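Local atomic coordinates of 3-keto-5-aminohexanoate cleavage protein (Burkholderia xenovorans LB400, PDB entry 3E02), a protein that probably cleaves beta-keto acids such as 3-keto-5-aminohexanoate, using a bound zinc ion held in a TIM-barrel fold. Residues 21-26 with 126-131; 29-34 with 54-59; 109-114 with 170-175. One frame throughout, in Å; residues are numbered along the deposited sequence.

Interaction 1: residues 21-26 with 126-131. With EDO (1,2-ethanediol), chain E; EDO (1,2-ethanediol), chain F.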
loop_
_atom_site.group_PDB
_atom_site.type_symbol
_atom_site.label_atom_id
_atom_site.label_comp_id
_atom_site.label_asym_id
_atom_site.label_seq_id
_atom_site.Cartn_x
_atom_site.Cartn_y
_atom_site.Cartn_z
ATOM N N PRO A 21 17.404 9.957 33.400
ATOM C CA PRO A 21 17.036 11.070 34.313
ATOM C C PRO A 21 17.361 12.493 33.863
ATOM O O PRO A 21 16.587 13.423 34.141
ATOM C CB PRO A 21 17.802 10.731 35.588
ATOM C CG PRO A 21 17.841 9.215 35.564
ATOM C CD PRO A 21 18.130 8.895 34.137
ATOM N N THR A 22 18.498 12.656 33.193
ATOM C CA THR A 22 18.910 13.950 32.638
ATOM C C THR A 22 17.864 14.551 31.679
ATOM O O THR A 22 17.707 15.769 31.612
ATOM C CB THR A 22 20.257 13.823 31.870
ATOM O OG1 THR A 22 21.297 13.515 32.804
ATOM C CG2 THR A 22 20.613 15.134 31.089
HETATM N N MSE A 23 17.136 13.687 30.992
HETATM C CA MSE A 23 16.196 14.096 29.944
HETATM C C MSE A 23 14.909 14.742 30.422
HETATM O O MSE A 23 14.283 15.492 29.674
HETATM C CB MSE A 23 15.874 12.907 29.047
HETATM C CG MSE A 23 17.133 12.249 28.486
HETATM SE SE MSE A 23 16.725 10.917 27.219
HETATM C CE MSE A 23 18.536 10.434 26.886
ATOM N N SER A 24 14.503 14.435 31.652
ATOM C CA SER A 24 13.315 15.033 32.234
ATOM C C SER A 24 13.304 14.858 33.739
ATOM O O SER A 24 13.524 13.736 34.222
ATOM C CB SER A 24 12.036 14.391 31.667
ATOM O OG SER A 24 10.872 14.884 32.323
ATOM N N PRO A 25 12.950 15.929 34.481
ATOM C CA PRO A 25 12.811 15.762 35.928
ATOM C C PRO A 25 11.545 14.972 36.315
ATOM O O PRO A 25 11.383 14.634 37.477
ATOM C CB PRO A 25 12.719 17.203 36.436
ATOM C CG PRO A 25 12.134 17.972 35.336
ATOM C CD PRO A 25 12.627 17.307 34.065
ATOM N N TYR A 26 10.660 14.709 35.349
ATOM C CA TYR A 26 9.399 14.006 35.567
ATOM C C TYR A 26 9.465 12.507 35.219
ATOM O O TYR A 26 8.436 11.822 35.268
ATOM C CB TYR A 26 8.296 14.688 34.759
ATOM C CG TYR A 26 8.267 16.196 34.942
ATOM C CD1 TYR A 26 7.921 16.760 36.180
ATOM C CD2 TYR A 26 8.570 17.057 33.886
ATOM C CE1 TYR A 26 7.890 18.159 36.365
ATOM C CE2 TYR A 26 8.541 18.456 34.055
ATOM C CZ TYR A 26 8.202 18.997 35.297
ATOM O OH TYR A 26 8.171 20.365 35.464
ATOM N N ALA A 126 23.438 13.700 22.100
ATOM C CA ALA A 126 23.833 14.977 21.482
ATOM C C ALA A 126 22.949 16.161 21.904
ATOM O O ALA A 126 23.359 17.304 21.774
ATOM C CB ALA A 126 23.850 14.849 19.939
ATOM N N LYS A 127 21.743 15.882 22.396
ATOM C CA LYS A 127 20.839 16.912 22.886
ATOM C C LYS A 127 21.204 17.464 24.287
ATOM O O LYS A 127 20.638 18.476 24.695
ATOM C CB LYS A 127 19.413 16.386 22.911
ATOM C CG LYS A 127 18.884 15.980 21.547
ATOM C CD LYS A 127 17.516 15.376 21.695
ATOM C CE LYS A 127 16.849 15.150 20.359
ATOM N NZ LYS A 127 15.463 14.631 20.575
ATOM N N PHE A 128 22.140 16.825 24.998
ATOM C CA PHE A 128 22.516 17.207 26.372
ATOM C C PHE A 128 24.030 17.381 26.485
ATOM O O PHE A 128 24.782 16.459 26.175
ATOM C CB PHE A 128 21.997 16.138 27.354
ATOM C CG PHE A 128 20.546 15.820 27.157
ATOM C CD1 PHE A 128 19.556 16.604 27.749
ATOM C CD2 PHE A 128 20.162 14.788 26.298
ATOM C CE1 PHE A 128 18.209 16.332 27.526
ATOM C CE2 PHE A 128 18.815 14.505 26.054
ATOM C CZ PHE A 128 17.828 15.288 26.662
ATOM N N ASP A 129 24.481 18.560 26.921
ATOM C CA ASP A 129 25.907 18.864 27.096
ATOM C C ASP A 129 26.456 18.300 28.403
ATOM O O ASP A 129 27.658 18.154 28.553
ATOM C CB ASP A 129 26.137 20.382 27.054
ATOM C CG ASP A 129 25.653 21.016 25.747
ATOM O OD1 ASP A 129 25.822 20.400 24.671
ATOM O OD2 ASP A 129 25.114 22.135 25.807
ATOM N N THR A 130 25.561 18.061 29.371
ATOM C CA THR A 130 25.937 17.503 30.687
ATOM C C THR A 130 24.893 16.460 31.107
ATOM O O THR A 130 23.735 16.531 30.682
ATOM C CB THR A 130 26.036 18.566 31.812
ATOM O OG1 THR A 130 24.735 19.084 32.106
ATOM C CG2 THR A 130 26.970 19.709 31.427
ATOM N N PHE A 131 25.326 15.520 31.947
ATOM C CA PHE A 131 24.490 14.436 32.456
ATOM C C PHE A 131 24.563 14.368 33.964
ATOM O O PHE A 131 25.637 14.562 34.544
ATOM C CB PHE A 131 24.896 13.102 31.828
ATOM C CG PHE A 131 24.391 12.928 30.435
ATOM C CD1 PHE A 131 25.121 13.387 29.335
ATOM C CD2 PHE A 131 23.160 12.330 30.216
ATOM C CE1 PHE A 131 24.608 13.221 28.035
ATOM C CE2 PHE A 131 22.656 12.166 28.930
ATOM C CZ PHE A 131 23.385 12.619 27.846
HETATM C C1 EDO E . 28.904 14.931 32.147
HETATM O O1 EDO E . 28.063 15.938 32.683
HETATM C C2 EDO E . 28.626 14.804 30.661
HETATM O O2 EDO E . 28.991 13.489 30.241
HETATM C C1 EDO F . 14.787 13.108 24.434
HETATM O O1 EDO F . 14.004 14.012 23.653
HETATM C C2 EDO F . 15.758 12.363 23.529
HETATM O O2 EDO F . 15.203 11.094 23.160
#
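Thr-22 drives its side chain between two phenylalanines, Phe-128 and Phe-131, and each branch of the threonine takes a different one. The methyl branch, anti to the backbone N (OG1 at chi1 -67°), runs past Phe-128 in the opposite direction, with CG2 3.8 Å from CD1 of that ring, and also lies 3.4 Å from the carbonyl O of Thr-130. The Thr-22 and Phe-131 side chains cross at about a right angle: Thr-22 OG1 comes to 3.3 Å from Phe-131 CA and lies close to CD2 as well. That hydroxyl is not spent on the ring, since it is hydrogen-bonded to Lys-132 N and to Glu-136 OE2. Met-23, a selenomethionine, crosses Phe-128 roughly perpendicularly at the far end of the ring, its CG 3.6 Å from CZ. Its extended chain carries SE to 5.3 Å from the ring centroid, an oblique Met-aromatic contact. An ethanediol probably left from crystallisation binds the Phe-131 backbone, N to O1 at 2.9 Å. The contact lies at the surface, joining the loop between strand 10-13 and helix 31-44 to the loop that leads into helix 136-142; Met-23 packs on Leu-140 of that helix and Phe-131 on Glu-136 and Arg-137.

Interaction 2: residues 29-34 with 54-59. With EDO (1,2-ethanediol), chain I.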
loop_
_atom_site.group_PDB
_atom_site.type_symbol
_atom_site.label_atom_id
_atom_site.label_comp_id
_atom_site.label_asym_id
_atom_site.label_seq_id
_atom_site.Cartn_x
_atom_site.Cartn_y
_atom_site.Cartn_z
ATOM N N ILE A 29 11.191 7.254 38.662
ATOM C CA ILE A 29 12.387 6.475 39.010
ATOM C C ILE A 29 12.164 5.517 40.165
ATOM O O ILE A 29 12.376 4.304 40.020
ATOM C CB ILE A 29 13.576 7.433 39.305
ATOM C CG1 ILE A 29 14.035 8.108 38.000
ATOM C CG2 ILE A 29 14.770 6.689 39.924
ATOM C CD1 ILE A 29 15.057 9.214 38.192
ATOM N N THR A 30 11.752 6.061 41.305
ATOM C CA THR A 30 11.596 5.246 42.513
ATOM C C THR A 30 10.333 4.392 42.440
ATOM O O THR A 30 9.405 4.719 41.682
ATOM C CB THR A 30 11.514 6.091 43.795
ATOM O OG1 THR A 30 10.333 6.896 43.757
ATOM C CG2 THR A 30 12.750 6.983 43.955
ATOM N N PRO A 31 10.298 3.274 43.199
ATOM C CA PRO A 31 9.056 2.497 43.259
ATOM C C PRO A 31 7.829 3.325 43.664
ATOM O O PRO A 31 6.768 3.132 43.093
ATOM C CB PRO A 31 9.375 1.414 44.285
ATOM C CG PRO A 31 10.828 1.226 44.137
ATOM C CD PRO A 31 11.368 2.613 43.965
ATOM N N GLU A 32 8.005 4.285 44.571
ATOM C CA GLU A 32 6.911 5.144 45.040
ATOM C C GLU A 32 6.398 6.054 43.914
ATOM O O GLU A 32 5.189 6.280 43.799
ATOM C CB GLU A 32 7.334 5.985 46.256
ATOM C CG GLU A 32 7.613 5.181 47.532
ATOM C CD GLU A 32 8.904 4.355 47.505
ATOM O OE1 GLU A 32 9.912 4.763 46.864
ATOM O OE2 GLU A 32 8.894 3.275 48.128
ATOM N N GLU A 33 7.322 6.583 43.109
ATOM C CA GLU A 33 6.970 7.389 41.924
ATOM C C GLU A 33 6.226 6.544 40.885
ATOM O O GLU A 33 5.273 7.027 40.279
ATOM C CB GLU A 33 8.217 8.024 41.288
ATOM C CG GLU A 33 8.815 9.136 42.133
ATOM C CD GLU A 33 10.220 9.571 41.723
ATOM O OE1 GLU A 33 10.920 8.860 40.963
ATOM O OE2 GLU A 33 10.624 10.659 42.186
ATOM N N ILE A 34 6.674 5.300 40.686
ATOM C CA ILE A 34 6.041 4.358 39.757
ATOM C C ILE A 34 4.606 4.023 40.195
ATOM O O ILE A 34 3.704 4.002 39.359
ATOM C CB ILE A 34 6.913 3.088 39.539
ATOM C CG1 ILE A 34 8.189 3.475 38.775
ATOM C CG2 ILE A 34 6.131 2.007 38.752
ATOM C CD1 ILE A 34 9.249 2.413 38.739
ATOM N N ARG A 54 13.677 0.731 37.943
ATOM C CA ARG A 54 14.900 1.503 37.882
ATOM C C ARG A 54 15.547 1.544 39.258
ATOM O O ARG A 54 14.852 1.488 40.283
ATOM C CB ARG A 54 14.603 2.941 37.442
ATOM C CG ARG A 54 14.153 3.089 36.012
ATOM C CD ARG A 54 13.844 4.539 35.679
ATOM N NE ARG A 54 13.425 4.675 34.281
ATOM C CZ ARG A 54 14.240 4.828 33.240
ATOM N NH1 ARG A 54 15.551 4.814 33.370
ATOM N NH2 ARG A 54 13.722 4.953 32.021
ATOM N N ASP A 55 16.870 1.673 39.263
ATOM C CA ASP A 55 17.636 1.862 40.493
ATOM C C ASP A 55 17.044 3.122 41.149
ATOM O O ASP A 55 17.021 4.183 40.497
ATOM C CB ASP A 55 19.114 2.060 40.154
ATOM C CG ASP A 55 19.977 2.285 41.376
ATOM O OD1 ASP A 55 19.771 3.274 42.106
ATOM O OD2 ASP A 55 20.906 1.487 41.575
ATOM N N PRO A 56 16.534 3.007 42.400
ATOM C CA PRO A 56 15.897 4.170 43.066
ATOM C C PRO A 56 16.765 5.422 43.289
ATOM O O PRO A 56 16.213 6.509 43.410
ATOM C CB PRO A 56 15.449 3.602 44.422
ATOM C CG PRO A 56 15.455 2.144 44.263
ATOM C CD PRO A 56 16.504 1.817 43.277
ATOM N N LEU A 57 18.087 5.266 43.324
ATOM C CA LEU A 57 19.005 6.382 43.561
ATOM C C LEU A 57 19.453 7.099 42.299
ATOM O O LEU A 57 19.556 8.315 42.307
ATOM C CB LEU A 57 20.224 5.908 44.337
ATOM C CG LEU A 57 19.936 5.399 45.756
ATOM C CD1 LEU A 57 21.220 4.941 46.383
ATOM C CD2 LEU A 57 19.275 6.448 46.640
ATOM N N ASN A 58 19.715 6.366 41.223
ATOM C CA ASN A 58 20.228 6.982 39.989
ATOM C C ASN A 58 19.432 6.713 38.714
ATOM O O ASN A 58 19.847 7.145 37.650
ATOM C CB ASN A 58 21.729 6.629 39.814
ATOM C CG ASN A 58 21.978 5.150 39.509
ATOM O OD1 ASN A 58 21.091 4.416 39.084
ATOM N ND2 ASN A 58 23.206 4.720 39.716
ATOM N N GLY A 59 18.310 6.003 38.813
ATOM C CA GLY A 59 17.481 5.709 37.655
ATOM C C GLY A 59 17.978 4.688 36.640
ATOM O O GLY A 59 17.309 4.495 35.621
HETATM C C1 EDO I . 16.324 9.674 42.870
HETATM O O1 EDO I . 15.069 8.985 42.869
HETATM C C2 EDO I . 16.646 10.111 41.451
HETATM O O2 EDO I . 15.593 10.973 40.992
HETATM O O HOH W 1 12.135 1.502 40.550
#
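Ile-29 and Thr-30 lean on the turn at 55-59 just where helix 31-44 begins with a capping box. Thr-30 is the N-cap: its chi1 of 64° sets OG1 between the backbone N and the carbonyl carbon, where it accepts from Glu-33 N at 3.1 Å. Glu-33 returns the favour, and its OE1 takes two donors, Thr-30 N from above the carboxylate plane and Ile-29 N nearly in line with the C-O bond. With the hydroxyl turned to the helix, the methyl of Thr-30 faces the turn, CG2 3.5 Å from Pro-56 O.

Ile-29 offers its CG2 branch, which sits 3.4 Å from Asp-55 O and also touches Gly-59 CA; its CD1 meets an ethanediol, probably from the crystallisation liquor, that donates to Pro-56 O. The turn is shaped by Asp-55, whose OD1 accepts from Leu-57 N, making an Asx turn, and from Asn-58 N, completing an Asx motif. Beside it the rings of Pro-31 and Pro-56 meet at 4.1 Å between CD and CG. A water joins the backbones, donating to Ile-29 O and accepting from Arg-54 N.

Arg-54, extended as far as NE, bonds through NE to Thr-15 OG1 and through NH2 to His-19 O; its side chain is about 9 Å from the zinc ion. Its NH1 reaches Gly-59 O at 2.9 Å, with that oxygen only 1° out of the guanidinium plane.

Interaction 3: residues 109-114 with 170-175. With EDO (1,2-ethanediol), chain D.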
loop_
_atom_site.group_PDB
_atom_site.type_symbol
_atom_site.label_atom_id
_atom_site.label_comp_id
_atom_site.label_asym_id
_atom_site.label_seq_id
_atom_site.Cartn_x
_atom_site.Cartn_y
_atom_site.Cartn_z
ATOM N N VAL A 109 -0.038 -10.310 32.143
ATOM C CA VAL A 109 0.561 -9.940 30.873
ATOM C C VAL A 109 2.064 -9.655 31.007
ATOM O O VAL A 109 2.522 -9.149 32.029
ATOM C CB VAL A 109 -0.159 -8.704 30.241
ATOM C CG1 VAL A 109 0.480 -8.310 28.901
ATOM C CG2 VAL A 109 -1.667 -8.981 30.065
ATOM N N ALA A 110 2.822 -10.073 29.996
ATOM C CA ALA A 110 4.245 -9.745 29.879
ATOM C C ALA A 110 4.524 -9.319 28.455
ATOM O O ALA A 110 3.886 -9.827 27.525
ATOM C CB ALA A 110 5.128 -10.942 30.263
ATOM N N SER A 111 5.472 -8.401 28.268
ATOM C CA SER A 111 5.867 -7.995 26.918
ATOM C C SER A 111 6.709 -9.130 26.326
ATOM O O SER A 111 7.320 -9.902 27.069
ATOM C CB SER A 111 6.615 -6.652 26.901
ATOM O OG SER A 111 7.836 -6.724 27.590
HETATM N N MSE A 112 6.692 -9.254 25.002
HETATM C CA MSE A 112 7.441 -10.298 24.295
HETATM C C MSE A 112 7.951 -9.696 22.996
HETATM O O MSE A 112 7.189 -9.497 22.065
HETATM C CB MSE A 112 6.524 -11.511 24.054
HETATM C CG MSE A 112 7.102 -12.713 23.308
HETATM SE SE MSE A 112 8.607 -13.536 24.185
HETATM C CE MSE A 112 7.855 -13.864 26.018
ATOM N N ASN A 113 9.245 -9.398 22.952
ATOM C CA ASN A 113 9.870 -8.778 21.783
ATOM C C ASN A 113 10.036 -9.842 20.696
ATOM O O ASN A 113 10.631 -10.891 20.954
ATOM C CB ASN A 113 11.166 -8.121 22.206
ATOM C CG ASN A 113 10.919 -6.992 23.202
ATOM O OD1 ASN A 113 10.298 -6.000 22.858
ATOM N ND2 ASN A 113 11.351 -7.178 24.458
HETATM N N MSE A 114 9.482 -9.568 19.506
HETATM C CA MSE A 114 9.380 -10.582 18.424
HETATM C C MSE A 114 10.524 -10.716 17.421
HETATM O O MSE A 114 10.403 -11.437 16.434
HETATM C CB MSE A 114 8.018 -10.450 17.720
HETATM C CG MSE A 114 6.838 -10.883 18.578
HETATM SE SE MSE A 114 7.044 -12.673 19.318
HETATM C CE MSE A 114 7.389 -13.599 17.777
ATOM N N GLU A 170 2.077 -9.391 25.208
ATOM C CA GLU A 170 1.991 -8.160 24.422
ATOM C C GLU A 170 3.153 -8.396 23.441
ATOM O O GLU A 170 4.316 -8.238 23.819
ATOM C CB GLU A 170 2.214 -6.910 25.303
ATOM C CG GLU A 170 2.197 -5.511 24.591
ATOM C CD GLU A 170 2.857 -4.368 25.409
ATOM O OE1 GLU A 170 3.523 -4.624 26.432
ATOM O OE2 GLU A 170 2.760 -3.184 25.009
ATOM N N PHE A 171 2.839 -8.799 22.209
ATOM C CA PHE A 171 3.865 -9.088 21.191
ATOM C C PHE A 171 4.395 -7.786 20.592
ATOM O O PHE A 171 3.667 -7.120 19.839
ATOM C CB PHE A 171 3.299 -10.000 20.094
ATOM C CG PHE A 171 2.788 -11.318 20.596
ATOM C CD1 PHE A 171 3.676 -12.292 21.040
ATOM C CD2 PHE A 171 1.417 -11.603 20.611
ATOM C CE1 PHE A 171 3.215 -13.531 21.513
ATOM C CE2 PHE A 171 0.940 -12.839 21.068
ATOM C CZ PHE A 171 1.842 -13.808 21.526
ATOM N N GLU A 172 5.638 -7.425 20.919
ATOM C CA GLU A 172 6.238 -6.165 20.435
ATOM C C GLU A 172 6.871 -6.423 19.082
ATOM O O GLU A 172 7.831 -7.178 18.989
ATOM C CB GLU A 172 7.312 -5.593 21.362
ATOM C CG GLU A 172 7.056 -5.676 22.835
ATOM C CD GLU A 172 5.768 -5.055 23.272
ATOM O OE1 GLU A 172 5.258 -4.135 22.613
ATOM O OE2 GLU A 172 5.284 -5.484 24.321
ATOM N N CYS A 173 6.328 -5.785 18.048
ATOM C CA CYS A 173 6.754 -5.959 16.665
ATOM C C CYS A 173 7.321 -4.630 16.162
ATOM O O CYS A 173 6.574 -3.683 15.952
ATOM C CB CYS A 173 5.546 -6.410 15.841
ATOM S SG CYS A 173 4.847 -8.015 16.388
ATOM N N TYR A 174 8.644 -4.568 16.012
ATOM C CA TYR A 174 9.389 -3.372 15.581
ATOM C C TYR A 174 9.598 -3.275 14.072
ATOM O O TYR A 174 10.166 -2.303 13.603
ATOM C CB TYR A 174 10.779 -3.340 16.228
ATOM C CG TYR A 174 10.776 -3.251 17.718
ATOM C CD1 TYR A 174 10.548 -4.385 18.496
ATOM C CD2 TYR A 174 11.029 -2.041 18.373
ATOM C CE1 TYR A 174 10.533 -4.328 19.882
ATOM C CE2 TYR A 174 11.030 -1.974 19.787
ATOM C CZ TYR A 174 10.787 -3.133 20.522
ATOM O OH TYR A 174 10.787 -3.124 21.895
ATOM N N ASP A 175 9.224 -4.308 13.330
ATOM C CA ASP A 175 9.384 -4.303 11.881
ATOM C C ASP A 175 8.500 -5.391 11.283
ATOM O O ASP A 175 7.986 -6.245 12.004
ATOM C CB ASP A 175 10.870 -4.516 11.516
ATOM C CG ASP A 175 11.279 -3.803 10.236
ATOM O OD1 ASP A 175 10.417 -3.422 9.406
ATOM O OD2 ASP A 175 12.491 -3.675 10.030
HETATM C C1 EDO D . 10.095 2.237 23.813
HETATM O O1 EDO D . 9.660 3.455 23.196
HETATM C C2 EDO D . 10.108 1.123 22.771
HETATM O O2 EDO D . 10.850 -0.003 23.258
#
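Strands 109-113 and 168-173 are parallel neighbours in the buried central sheet, and residues 111-113 pair with 170-172. Four backbone hydrogen bonds run between them, from Glu-170 N to Ala-110 O through to Met-114 N to Glu-172 O at 3.0 Å; in this last bond the donor lies in the carbonyl plane. Ser-111, Asn-113, Glu-170 and Glu-172 share one face. There Glu-172 bends at chi2 (-55°) and folds its carboxylate back along the sheet, bringing OE2 to 3.1 Å from Ser-111 CB. Asn-84 donates to Glu-170 OE1. Asn-113 slants across Glu-172, amide and carboxylate planes 53° apart, with OD1 3.3 Å from Glu-172 CG, and meets Tyr-174 at the edge of its ring, OD1 3.1 Å from OH. On the other face lie Met-112 and Phe-171. Just past the strand end, Met-114 lies beside Phe-171 and points the same way, SE 3.8 Å from CD1, against Leu-182 of helix 176-187. The side chain of Ser-111 is about 5 Å from the zinc ion and Glu-170 packs on the zinc ligand His-50: a polar inner face and an apolar face against the helices, as in a TIM barrel.

How the interactions relate
From the N terminus, the chain leaves strand 10-13 and enters the long loop holding 21-26, then passes 29-34 into helix 31-44. Interaction 2 closes first, when the chain returns through strand 48-54 to 54-59. It lies wholly within the much longer loop of interaction 1, which closes only at 126-131. Interaction 3 opens at 109-114, before that closure, and ends at 170-175, so interactions 1 and 3 cross along the chain, while 2 and 3 follow in series. Interactions 1 and 2 touch, Pro-21 packing on Ile-29 and Gly-59; together they tie the loop after strand 10-13 and the start of helix 31-44 to the loops after strand 48-54 and before helix 136-142. Interaction 3 joins two barrel strands, about 28 Å from interaction 1, centre to centre.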